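PDB 6HVG: alternansucrase from Leuconostoc mesenteroides, which is a large multidomain member of glycoside hydrolase family 70, combining a calcium-binding core related to the TIM-barrel enzymes with choline-binding-type repeats. Local coordinates for residues A[274-279]-A[298-303]; A[1112-1117]-A[1201-1206]. All blocks are in the same frame, centred on the assembly; numbering follows the deposited sequence.

Contact 1 (A[274-279]-A[298-303]); sequences NKRIYF and QGRDAN
Arg276 and Arg300 meet in the polar part of this contact, and they illustrate how like-charged side chains can lie together when they share an anion. CD of Arg276 lies over one face of the Arg300 guanidinium, offset toward its rim and 4.0 Å from NH1 of Arg300. The side chains run nearly perpendicular, with their guanidinium planes 79° apart. NE of Arg276 and NH1 of Arg300 both form salt bridges to the same carboxylate oxygen of Glu291, which probably explains why these two nitrogens come within 4.6 Å. A further salt bridge, to Asp271, holds NH1 of Arg276.

Carbon-to-carbonyl contacts make up the rest; the two segments exchange no hydrogen bonds. The stem of Arg300, with CG trans to its backbone N (chi1 -159°) and then bent twice, passes the peptide of Arg276, its CD lying 3.2 Å from Arg276 O. Across the neighbouring turn, CD of Lys275 approaches the carbonyl O of Asn303 at 3.2 Å. Ile277 divides its branches, CG1 going to Asn303 O at 3.8 Å and CG2 to Ala302 O at 3.8 Å. CG2 also lies over one face of the Phe279 ring.

Within 298-303, Asn303 N makes a weak bond back to Asp301 OD1.

Short beta-hairpins are the building units of choline-binding repeats, and 274-279 lies in such a repeat; here the strands form a four-stranded antiparallel sheet. Strand 277-279 is bonded to 268-270 on one side and 286-293 on the other, while 296-300 is an outermost strand. Strand 286-293 therefore lies between the two strands of the contact, and the chain after 300 returns past Arg276, which a backbone hydrogen bond joins to Gly304.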
ATOM      1  N   ASN A 274     -54.520   8.823  23.582  1.00105.59           N
ATOM      2  CA  ASN A 274     -54.494  10.151  24.168  1.00110.35           C
ATOM      3  C   ASN A 274     -53.120  10.787  23.916  1.00107.07           C
ATOM      4  O   ASN A 274     -53.008  11.974  23.617  1.00108.08           O
ATOM      5  CB  ASN A 274     -54.771  10.041  25.665  1.00112.21           C
ATOM      6  CG  ASN A 274     -54.933  11.389  26.327  1.00111.48           C
ATOM      7  OD1 ASN A 274     -54.166  12.307  26.069  1.00112.28           O
ATOM      8  ND2 ASN A 274     -55.930  11.514  27.195  1.00113.05           N
ATOM      9  N   LYS A 275     -52.098   9.943  23.924  1.00100.09           N
ATOM     10  CA  LYS A 275     -50.701  10.345  24.053  1.00 95.80           C
ATOM     11  C   LYS A 275     -50.107  10.891  22.747  1.00 92.93           C
ATOM     12  O   LYS A 275     -50.715  10.851  21.661  1.00 93.23           O
ATOM     13  CB  LYS A 275     -49.878   9.119  24.513  1.00 97.18           C
ATOM     14  CG  LYS A 275     -50.667   8.217  25.469  1.00 98.67           C
ATOM     15  CD  LYS A 275     -49.837   7.382  26.413  1.00100.22           C
ATOM     16  CE  LYS A 275     -50.745   6.513  27.283  1.00102.45           C
ATOM     17  NZ  LYS A 275     -49.986   5.891  28.405  1.00103.46           N
ATOM     18  N   ARG A 276     -48.890  11.398  22.891  1.00 88.26           N
ATOM     19  CA  ARG A 276     -48.088  11.939  21.791  1.00 85.65           C
ATOM     20  C   ARG A 276     -46.681  11.346  21.791  1.00 78.97           C
ATOM     21  O   ARG A 276     -45.949  11.574  22.730  1.00 79.07           O
ATOM     22  CB  ARG A 276     -47.991  13.448  21.979  1.00 85.76           C
ATOM     23  CG  ARG A 276     -47.217  14.187  20.894  1.00 82.47           C
ATOM     24  CD  ARG A 276     -47.542  15.667  20.955  1.00 79.93           C
ATOM     25  NE  ARG A 276     -46.854  16.435  19.922  1.00 74.47           N
ATOM     26  CZ  ARG A 276     -47.246  16.534  18.659  1.00 72.15           C
ATOM     27  NH1 ARG A 276     -48.329  15.898  18.223  1.00 73.45           N
ATOM     28  NH2 ARG A 276     -46.538  17.275  17.820  1.00 71.35           N
ATOM     29  N   ILE A 277     -46.321  10.571  20.770  1.00 73.10           N
ATOM     30  CA  ILE A 277     -45.062   9.842  20.774  1.00 68.70           C
ATOM     31  C   ILE A 277     -44.171  10.229  19.607  1.00 67.62           C
ATOM     32  O   ILE A 277     -44.635  10.330  18.480  1.00 71.26           O
ATOM     33  CB  ILE A 277     -45.331   8.330  20.605  1.00 70.06           C
ATOM     34  CG1 ILE A 277     -46.261   7.806  21.695  1.00 69.60           C
ATOM     35  CG2 ILE A 277     -44.037   7.517  20.619  1.00 70.23           C
ATOM     36  CD1 ILE A 277     -46.917   6.480  21.367  1.00 67.76           C
ATOM     37  N   TYR A 278     -42.882  10.363  19.858  1.00 64.84           N
ATOM     38  CA  TYR A 278     -41.954  10.657  18.791  1.00 63.85           C
ATOM     39  C   TYR A 278     -41.384   9.340  18.314  1.00 63.52           C
ATOM     40  O   TYR A 278     -41.101   8.442  19.121  1.00 58.92           O
ATOM     41  CB  TYR A 278     -40.836  11.570  19.268  1.00 63.12           C
ATOM     42  CG  TYR A 278     -39.996  12.112  18.145  1.00 63.16           C
ATOM     43  CD1 TYR A 278     -38.847  11.448  17.691  1.00 62.93           C
ATOM     44  CD2 TYR A 278     -40.357  13.287  17.525  1.00 65.33           C
ATOM     45  CE1 TYR A 278     -38.085  11.974  16.650  1.00 61.85           C
ATOM     46  CE2 TYR A 278     -39.611  13.816  16.483  1.00 64.35           C
ATOM     47  CZ  TYR A 278     -38.476  13.166  16.063  1.00 62.56           C
ATOM     48  OH  TYR A 278     -37.746  13.707  15.050  1.00 63.82           O
ATOM     49  N   PHE A 279     -41.217   9.225  17.001  1.00 64.63           N
ATOM     50  CA  PHE A 279     -40.649   8.028  16.412  1.00 65.09           C
ATOM     51  C   PHE A 279     -39.367   8.361  15.694  1.00 69.23           C
ATOM     52  O   PHE A 279     -39.297   9.366  14.984  1.00 74.51           O
ATOM     53  CB  PHE A 279     -41.642   7.393  15.453  1.00 64.54           C
ATOM     54  CG  PHE A 279     -42.891   6.926  16.126  1.00 63.64           C
ATOM     55  CD1 PHE A 279     -42.956   5.653  16.639  1.00 63.17           C
ATOM     56  CD2 PHE A 279     -43.986   7.769  16.277  1.00 63.64           C
ATOM     57  CE1 PHE A 279     -44.087   5.216  17.287  1.00 64.37           C
ATOM     58  CE2 PHE A 279     -45.133   7.336  16.921  1.00 64.43           C
ATOM     59  CZ  PHE A 279     -45.179   6.053  17.436  1.00 64.65           C
ATOM     60  N   GLN A 298     -40.409  21.372  26.023  1.00 77.33           N
ATOM     61  CA  GLN A 298     -41.153  20.380  26.809  1.00 73.34           C
ATOM     62  C   GLN A 298     -40.513  19.059  26.492  1.00 71.10           C
ATOM     63  O   GLN A 298     -39.912  18.892  25.428  1.00 67.09           O
ATOM     64  CB  GLN A 298     -42.623  20.291  26.406  1.00 76.54           C
ATOM     65  CG  GLN A 298     -43.588  21.188  27.173  1.00 80.55           C
ATOM     66  CD  GLN A 298     -44.993  21.223  26.582  1.00 83.39           C
ATOM     67  OE1 GLN A 298     -45.652  22.265  26.594  1.00 81.05           O
ATOM     68  NE2 GLN A 298     -45.457  20.084  26.061  1.00 85.60           N
ATOM     69  N   GLY A 299     -40.683  18.096  27.395  1.00 72.55           N
ATOM     70  CA  GLY A 299     -40.140  16.751  27.198  1.00 72.48           C
ATOM     71  C   GLY A 299     -41.253  15.730  27.086  1.00 73.13           C
ATOM     72  O   GLY A 299     -42.248  15.776  27.812  1.00 71.61           O
ATOM     73  N   ARG A 300     -41.061  14.799  26.165  1.00 75.22           N
ATOM     74  CA  ARG A 300     -41.995  13.729  25.913  1.00 79.16           C
ATOM     75  C   ARG A 300     -41.244  12.422  26.050  1.00 77.08           C
ATOM     76  O   ARG A 300     -40.164  12.274  25.473  1.00 73.78           O
ATOM     77  CB  ARG A 300     -42.510  13.866  24.476  1.00 82.71           C
ATOM     78  CG  ARG A 300     -43.828  13.157  24.193  1.00 84.10           C
ATOM     79  CD  ARG A 300     -45.006  13.815  24.871  1.00 85.47           C
ATOM     80  NE  ARG A 300     -45.187  15.208  24.499  1.00 87.70           N
ATOM     81  CZ  ARG A 300     -46.277  15.917  24.781  1.00 91.75           C
ATOM     82  NH1 ARG A 300     -46.338  17.189  24.400  1.00 96.49           N
ATOM     83  NH2 ARG A 300     -47.303  15.373  25.443  1.00 86.92           N
ATOM     84  N   ASP A 301     -41.802  11.474  26.809  1.00 79.02           N
ATOM     85  CA  ASP A 301     -41.107  10.200  27.020  1.00 79.27           C
ATOM     86  C   ASP A 301     -41.398   9.177  25.897  1.00 79.54           C
ATOM     87  O   ASP A 301     -41.989   9.515  24.860  1.00 76.36           O
ATOM     88  CB  ASP A 301     -41.346   9.632  28.440  1.00 78.35           C
ATOM     89  CG  ASP A 301     -42.728   9.070  28.648  1.00 81.23           C
ATOM     90  OD1 ASP A 301     -43.285   8.470  27.705  1.00 89.22           O
ATOM     91  OD2 ASP A 301     -43.242   9.185  29.789  1.00 79.38           O
ATOM     92  N   ALA A 302     -40.929   7.946  26.088  1.00 78.08           N
ATOM     93  CA  ALA A 302     -41.079   6.884  25.093  1.00 78.53           C
ATOM     94  C   ALA A 302     -42.549   6.427  24.957  1.00 78.00           C
ATOM     95  O   ALA A 302     -42.976   5.971  23.890  1.00 76.36           O
ATOM     96  CB  ALA A 302     -40.183   5.698  25.441  1.00 77.15           C
ATOM     97  N   ASN A 303     -43.311   6.546  26.031  1.00 76.66           N
ATOM     98  CA  ASN A 303     -44.738   6.183  26.017  1.00 84.23           C
ATOM     99  C   ASN A 303     -45.680   7.261  25.459  1.00 84.26           C
ATOM    100  O   ASN A 303     -46.888   7.027  25.324  1.00 87.06           O
ATOM    101  CB  ASN A 303     -45.193   5.812  27.436  1.00 85.49           C
ATOM    102  CG  ASN A 303     -44.526   4.552  27.959  1.00 86.08           C
ATOM    103  OD1 ASN A 303     -44.035   3.720  27.194  1.00 87.08           O
ATOM    104  ND2 ASN A 303     -44.514   4.403  29.275  1.00 87.56           N
TER

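Contact 2 (A[1112-1117]-A[1201-1206]); sequences FTDRYD and VDYQAK
Asp1114 uses one carboxylate to serve two backbones, closing its own turn while gripping the start of helix 1203-1207 beside another aspartate, Asp1202. Its OD1 accepts from Tyr1116 N at 3.2 Å, an Asx turn, and its OD2 offers the syn lone pair to Tyr1203 N at 2.6 Å. Asp1202 is the helix N-cap, its OD1 accepting from Ala1205 N. OD2 of Asp1114 and OD2 of Asp1202 are 3.8 Å apart, a closeness that the N-H groups of the helix start would probably help to offset.

A second focus is Gln1204. The bend at chi2 (74°) turns its amide back toward the loop, where OE1 lies in plane at the edge of the Tyr1116 ring, 3.5 Å from CE1, the amide standing 82° to the ring. The same OE1 takes a weak bond from Arg1115 NE at 3.4 Å, while Gln1204 NE2 donates to Ile1240 O. Arg1115 NH1 donates to Gln593 OE1, and OE2 of the adjacent Glu592 meets Arg1115 NH2, Tyr1116 OH and Gln1204 NE2. This buried contact within the family 70 region therefore pins a loop to a helix start, and both to helix 587-601. Toward the end of the loop, Asp1117, salt-bridged to Arg1089, sets its CB 3.8 Å from Tyr1203 CD1.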
ATOM      1  N   PHE A1112      14.847 -10.866  -0.220  1.00 43.56           N
ATOM      2  CA  PHE A1112      15.932 -11.784   0.003  1.00 44.66           C
ATOM      3  C   PHE A1112      16.591 -11.597   1.359  1.00 47.02           C
ATOM      4  O   PHE A1112      16.571 -10.523   1.926  1.00 44.94           O
ATOM      5  CB  PHE A1112      16.997 -11.606  -1.085  1.00 46.15           C
ATOM      6  CG  PHE A1112      17.325 -10.172  -1.392  1.00 43.47           C
ATOM      7  CD1 PHE A1112      18.260  -9.488  -0.629  1.00 41.45           C
ATOM      8  CD2 PHE A1112      16.706  -9.522  -2.451  1.00 42.49           C
ATOM      9  CE1 PHE A1112      18.550  -8.171  -0.891  1.00 40.79           C
ATOM     10  CE2 PHE A1112      16.998  -8.201  -2.735  1.00 42.19           C
ATOM     11  CZ  PHE A1112      17.927  -7.524  -1.948  1.00 42.17           C
ATOM     12  N   THR A1113      17.187 -12.675   1.857  1.00 53.48           N
ATOM     13  CA  THR A1113      17.978 -12.672   3.086  1.00 59.54           C
ATOM     14  C   THR A1113      19.465 -12.432   2.813  1.00 56.91           C
ATOM     15  O   THR A1113      20.112 -11.704   3.548  1.00 59.01           O
ATOM     16  CB  THR A1113      17.862 -14.034   3.796  1.00 63.33           C
ATOM     17  OG1 THR A1113      18.046 -15.083   2.824  1.00 67.50           O
ATOM     18  CG2 THR A1113      16.487 -14.158   4.474  1.00 60.83           C
ATOM     19  N   ASP A1114      19.978 -13.040   1.750  1.00 55.66           N
ATOM     20  CA  ASP A1114      21.397 -13.000   1.398  1.00 51.30           C
ATOM     21  C   ASP A1114      21.571 -12.368   0.023  1.00 51.30           C
ATOM     22  O   ASP A1114      21.111 -12.904  -0.990  1.00 50.70           O
ATOM     23  CB  ASP A1114      21.944 -14.420   1.392  1.00 50.47           C
ATOM     24  CG  ASP A1114      23.459 -14.482   1.381  1.00 50.71           C
ATOM     25  OD1 ASP A1114      24.117 -13.469   1.059  1.00 51.31           O
ATOM     26  OD2 ASP A1114      23.997 -15.541   1.736  1.00 49.80           O
ATOM     27  N   ARG A1115      22.223 -11.214  -0.023  1.00 51.07           N
ATOM     28  CA  ARG A1115      22.337 -10.476  -1.291  1.00 50.00           C
ATOM     29  C   ARG A1115      23.273 -11.163  -2.287  1.00 53.90           C
ATOM     30  O   ARG A1115      23.173 -10.921  -3.493  1.00 61.65           O
ATOM     31  CB  ARG A1115      22.836  -9.068  -1.055  1.00 48.29           C
ATOM     32  CG  ARG A1115      22.071  -8.329   0.017  1.00 49.46           C
ATOM     33  CD  ARG A1115      22.275  -6.838  -0.041  1.00 50.13           C
ATOM     34  NE  ARG A1115      23.672  -6.511   0.041  1.00 51.19           N
ATOM     35  CZ  ARG A1115      24.150  -5.307  -0.216  1.00 54.30           C
ATOM     36  NH1 ARG A1115      23.334  -4.312  -0.545  1.00 51.94           N
ATOM     37  NH2 ARG A1115      25.454  -5.102  -0.130  1.00 60.28           N
ATOM     38  N   TYR A1116      24.191 -11.997  -1.798  1.00 49.03           N
ATOM     39  CA  TYR A1116      25.195 -12.596  -2.644  1.00 49.57           C
ATOM     40  C   TYR A1116      24.903 -14.048  -3.035  1.00 51.67           C
ATOM     41  O   TYR A1116      25.632 -14.614  -3.856  1.00 53.91           O
ATOM     42  CB  TYR A1116      26.542 -12.530  -1.956  1.00 51.48           C
ATOM     43  CG  TYR A1116      27.104 -11.141  -1.838  1.00 50.29           C
ATOM     44  CD1 TYR A1116      26.725 -10.312  -0.803  1.00 49.49           C
ATOM     45  CD2 TYR A1116      28.059 -10.680  -2.737  1.00 51.06           C
ATOM     46  CE1 TYR A1116      27.249  -9.041  -0.674  1.00 50.06           C
ATOM     47  CE2 TYR A1116      28.600  -9.415  -2.617  1.00 52.91           C
ATOM     48  CZ  TYR A1116      28.187  -8.598  -1.580  1.00 51.83           C
ATOM     49  OH  TYR A1116      28.716  -7.336  -1.474  1.00 49.42           O
ATOM     50  N   ASP A1117      23.871 -14.658  -2.450  1.00 50.76           N
ATOM     51  CA  ASP A1117      23.469 -16.022  -2.804  1.00 51.14           C
ATOM     52  C   ASP A1117      22.526 -15.967  -3.999  1.00 54.24           C
ATOM     53  O   ASP A1117      21.344 -15.629  -3.864  1.00 53.56           O
ATOM     54  CB  ASP A1117      22.775 -16.686  -1.623  1.00 53.30           C
ATOM     55  CG  ASP A1117      22.510 -18.157  -1.834  1.00 55.46           C
ATOM     56  OD1 ASP A1117      22.592 -18.625  -2.969  1.00 57.25           O
ATOM     57  OD2 ASP A1117      22.186 -18.861  -0.857  1.00 58.37           O
ATOM     58  N   VAL A1201      27.276 -16.079   8.634  1.00 55.17           N
ATOM     59  CA  VAL A1201      27.884 -17.299   8.106  1.00 57.59           C
ATOM     60  C   VAL A1201      27.242 -17.635   6.741  1.00 55.28           C
ATOM     61  O   VAL A1201      27.214 -18.776   6.303  1.00 52.46           O
ATOM     62  CB  VAL A1201      27.784 -18.437   9.166  1.00 60.42           C
ATOM     63  CG1 VAL A1201      26.350 -18.930   9.323  1.00 58.75           C
ATOM     64  CG2 VAL A1201      28.729 -19.591   8.848  1.00 66.38           C
ATOM     65  N   ASP A1202      26.770 -16.588   6.065  1.00 58.75           N
ATOM     66  CA  ASP A1202      26.070 -16.669   4.775  1.00 56.07           C
ATOM     67  C   ASP A1202      27.002 -16.138   3.678  1.00 54.05           C
ATOM     68  O   ASP A1202      28.183 -15.918   3.949  1.00 55.38           O
ATOM     69  CB  ASP A1202      24.744 -15.885   4.848  1.00 53.26           C
ATOM     70  CG  ASP A1202      24.933 -14.377   5.118  1.00 54.07           C
ATOM     71  OD1 ASP A1202      26.046 -13.917   5.487  1.00 48.79           O
ATOM     72  OD2 ASP A1202      23.930 -13.642   4.969  1.00 53.03           O
ATOM     73  N   TYR A1203      26.506 -15.951   2.454  1.00 52.19           N
ATOM     74  CA  TYR A1203      27.354 -15.440   1.366  1.00 53.28           C
ATOM     75  C   TYR A1203      27.666 -13.939   1.499  1.00 54.66           C
ATOM     76  O   TYR A1203      28.661 -13.462   0.961  1.00 57.00           O
ATOM     77  CB  TYR A1203      26.785 -15.796  -0.016  1.00 53.56           C
ATOM     78  CG  TYR A1203      26.939 -17.278  -0.316  1.00 54.38           C
ATOM     79  CD1 TYR A1203      25.921 -18.186  -0.023  1.00 52.82           C
ATOM     80  CD2 TYR A1203      28.124 -17.774  -0.846  1.00 55.25           C
ATOM     81  CE1 TYR A1203      26.084 -19.536  -0.250  1.00 54.62           C
ATOM     82  CE2 TYR A1203      28.297 -19.131  -1.076  1.00 56.32           C
ATOM     83  CZ  TYR A1203      27.280 -20.005  -0.771  1.00 56.45           C
ATOM     84  OH  TYR A1203      27.439 -21.347  -1.007  1.00 55.99           O
ATOM     85  N   GLN A1204      26.856 -13.206   2.260  1.00 54.95           N
ATOM     86  CA  GLN A1204      27.194 -11.829   2.651  1.00 52.06           C
ATOM     87  C   GLN A1204      28.461 -11.779   3.505  1.00 50.15           C
ATOM     88  O   GLN A1204      29.198 -10.794   3.468  1.00 47.30           O
ATOM     89  CB  GLN A1204      26.033 -11.210   3.419  1.00 54.12           C
ATOM     90  CG  GLN A1204      26.280  -9.802   3.937  1.00 56.51           C
ATOM     91  CD  GLN A1204      26.244  -8.762   2.835  1.00 57.60           C
ATOM     92  OE1 GLN A1204      25.232  -8.617   2.138  1.00 56.97           O
ATOM     93  NE2 GLN A1204      27.341  -8.002   2.691  1.00 56.04           N
ATOM     94  N   ALA A1205      28.693 -12.820   4.302  1.00 50.46           N
ATOM     95  CA  ALA A1205      29.910 -12.911   5.104  1.00 51.83           C
ATOM     96  C   ALA A1205      31.103 -13.301   4.255  1.00 53.42           C
ATOM     97  O   ALA A1205      32.195 -12.780   4.445  1.00 56.62           O
ATOM     98  CB  ALA A1205      29.715 -13.892   6.248  1.00 53.95           C
ATOM     99  N   LYS A1206      30.904 -14.220   3.316  1.00 54.28           N
ATOM    100  CA  LYS A1206      31.987 -14.629   2.419  1.00 56.44           C
ATOM    101  C   LYS A1206      32.461 -13.471   1.552  1.00 55.37           C
ATOM    102  O   LYS A1206      33.622 -13.103   1.596  1.00 56.99           O
ATOM    103  CB  LYS A1206      31.550 -15.785   1.518  1.00 57.44           C
ATOM    104  CG  LYS A1206      32.720 -16.457   0.830  1.00 60.70           C
ATOM    105  CD  LYS A1206      32.242 -17.437  -0.219  1.00 63.36           C
ATOM    106  CE  LYS A1206      33.405 -18.117  -0.915  1.00 64.04           C
ATOM    107  NZ  LYS A1206      32.885 -19.326  -1.599  1.00 65.08           N
TER

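Overall arrangement
Contact 1 closes before contact 2 opens along the chain, and the two share no sheet or helix. Their centres are 77 Å apart, on opposite sides of the chain's centre, and even their nearest atoms are separated by about 60 Å. Contact 1 is a surface feature 51 Å from the centre, in a four-stranded antiparallel sheet of the repeat region. Contact 2, 28 Å from the centre, is buried in the family 70 region, with the Arg1115 side chain about 12 Å from the bound calcium ion. They exemplify a multidomain enzyme whose contacts lie in separate regions without touching, so neither acts directly on the other.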